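Local coordinates for uncharacterized protein (Vibrio parahaemolyticus M0605, PDB 3X0T) that is probably one component of a plasmid-encoded, Pir-type pore-forming toxin that makes this opportunistic marine bacterium virulent, at residues L51-Q56 against I94-N99. Sequence-based numbering, arbitrary orientation.
Sequences LTIQYQ and IVVINN
Ile94 lays its CG1 and CD1 obliquely against the Tyr55 ring, CG1 lying 3.7 Å from Tyr55 CD2, while its CG2 meets CG1 of Ile53. The Tyr55 hydroxyl reaches past this contact to Gln92. Val95 pairs with Gln54 through two backbone hydrogen bonds, Gln54 N to Val95 O (2.9 Å) and Val95 N to Gln54 O. On the face they share, Val95 CG2 sits under the Gln56 amide, 3.6 Å from Gln56 NE2. That NE2 donates, within its own amide plane, to Gln54 OE1 (2.9 Å), linking the two extended glutamines along their own strand, while Gln54 NE2 hydrogen-bonds Ser71 on the neighbouring strand 67-74. Val96, a non-hydrogen-bonded partner of Ile53, has CG1 anti to its backbone N (chi1 -177°), which brings that methyl to 3.9 Å from Leu51 CB. This is the central antiparallel pair of a four-stranded sheet in the jelly-roll fold; Ile53, Ile94 and Val96 face the sandwich interior, where Ile43 and Val41 of the other sheet pack on them. Ile97 and Thr52 exchange a second pair of backbone bonds, and Ile97 CD1 rests 3.6 Å from Gln54 OE1. Asn98 offers CB to Leu51 CD2, its amide nitrogen being held by the carbonyls of Ser102 and Val17. At Asn99, OD1 weakly accepts from a water that is 2.7 Å from Thr52 OG1.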
# COMPACT_ATOMS: atom_id res chain seq x y z
N LEU A 51 -1.82 -12.35 -2.11
CA LEU A 51 -1.68 -11.03 -2.74
C LEU A 51 -0.26 -10.54 -2.49
O LEU A 51 0.31 -10.78 -1.42
CB LEU A 51 -2.67 -10.05 -2.08
CG LEU A 51 -4.16 -10.39 -2.27
CD1 LEU A 51 -5.03 -9.53 -1.37
CD2 LEU A 51 -4.57 -10.35 -3.69
N THR A 52 0.26 -9.74 -3.44
CA THR A 52 1.50 -8.99 -3.17
C THR A 52 1.17 -7.52 -2.84
O THR A 52 0.33 -6.95 -3.54
CB THR A 52 2.40 -9.05 -4.38
OG1 THR A 52 2.82 -10.42 -4.53
CG2 THR A 52 3.65 -8.19 -4.20
N ILE A 53 1.78 -6.96 -1.82
CA ILE A 53 1.69 -5.53 -1.58
C ILE A 53 3.04 -4.91 -1.88
O ILE A 53 4.09 -5.47 -1.50
CB ILE A 53 1.18 -5.23 -0.16
CG1 ILE A 53 0.84 -3.73 -0.04
CG2 ILE A 53 2.12 -5.72 0.94
CD1 ILE A 53 0.08 -3.40 1.23
N GLN A 54 3.02 -3.78 -2.56
CA GLN A 54 4.29 -3.08 -2.87
C GLN A 54 4.20 -1.60 -2.52
O GLN A 54 3.16 -0.95 -2.71
CB GLN A 54 4.70 -3.16 -4.37
CG GLN A 54 4.86 -4.61 -4.83
CD GLN A 54 5.52 -4.71 -6.12
OE1 GLN A 54 5.37 -3.89 -7.05
NE2 GLN A 54 6.34 -5.80 -6.22
N TYR A 55 5.31 -1.08 -2.01
CA TYR A 55 5.52 0.35 -1.83
C TYR A 55 6.35 0.82 -3.02
O TYR A 55 7.44 0.31 -3.20
CB TYR A 55 6.23 0.63 -0.50
CG TYR A 55 5.96 1.98 0.04
CD1 TYR A 55 6.47 3.14 -0.59
CD2 TYR A 55 5.12 2.16 1.14
CE1 TYR A 55 6.13 4.41 -0.13
CE2 TYR A 55 4.77 3.42 1.59
CZ TYR A 55 5.28 4.54 0.95
OH TYR A 55 4.90 5.78 1.42
N GLN A 56 5.81 1.75 -3.81
CA GLN A 56 6.47 2.20 -5.03
C GLN A 56 6.73 3.69 -4.99
O GLN A 56 6.04 4.42 -4.25
CB GLN A 56 5.61 1.88 -6.24
CG GLN A 56 5.42 0.38 -6.42
CD GLN A 56 4.69 0.03 -7.70
OE1 GLN A 56 4.21 0.91 -8.42
NE2 GLN A 56 4.60 -1.27 -7.98
N ILE A 94 1.07 2.87 -2.86
CA ILE A 94 1.01 1.49 -2.42
C ILE A 94 0.04 0.78 -3.34
O ILE A 94 -1.10 1.26 -3.53
CB ILE A 94 0.57 1.37 -0.92
CG1 ILE A 94 1.57 2.09 -0.02
CG2 ILE A 94 0.44 -0.08 -0.55
CD1 ILE A 94 1.16 2.18 1.42
N VAL A 95 0.46 -0.34 -3.88
CA VAL A 95 -0.41 -1.15 -4.73
C VAL A 95 -0.54 -2.56 -4.13
O VAL A 95 0.37 -3.04 -3.47
CB VAL A 95 0.10 -1.24 -6.20
CG1 VAL A 95 0.01 0.10 -6.88
CG2 VAL A 95 1.46 -1.84 -6.30
N VAL A 96 -1.65 -3.18 -4.44
CA VAL A 96 -1.86 -4.59 -4.16
C VAL A 96 -2.02 -5.28 -5.50
O VAL A 96 -2.77 -4.80 -6.38
CB VAL A 96 -3.10 -4.82 -3.23
CG1 VAL A 96 -3.22 -6.30 -2.91
CG2 VAL A 96 -2.96 -4.02 -1.95
N ILE A 97 -1.25 -6.36 -5.69
CA ILE A 97 -1.16 -7.06 -6.97
C ILE A 97 -1.63 -8.51 -6.71
O ILE A 97 -1.24 -9.18 -5.77
CB ILE A 97 0.31 -7.07 -7.47
CG1 ILE A 97 0.83 -5.64 -7.56
CG2 ILE A 97 0.38 -7.77 -8.82
CD1 ILE A 97 2.32 -5.55 -7.84
N ASN A 98 -2.51 -8.94 -7.64
CA ASN A 98 -3.07 -10.29 -7.54
C ASN A 98 -2.62 -11.07 -8.76
O ASN A 98 -3.14 -10.87 -9.85
CB ASN A 98 -4.61 -10.23 -7.49
CG ASN A 98 -5.23 -11.58 -7.34
OD1 ASN A 98 -4.54 -12.57 -7.20
ND2 ASN A 98 -6.56 -11.61 -7.31
N ASN A 99 -1.64 -11.93 -8.56
CA ASN A 99 -1.10 -12.75 -9.67
C ASN A 99 -1.77 -14.10 -9.71
O ASN A 99 -1.40 -14.93 -10.57
CB ASN A 99 0.39 -12.98 -9.45
CG ASN A 99 1.14 -11.65 -9.50
OD1 ASN A 99 1.83 -11.24 -8.53
ND2 ASN A 99 0.99 -10.98 -10.60
O HOH W 1 1.41 -12.50 -5.49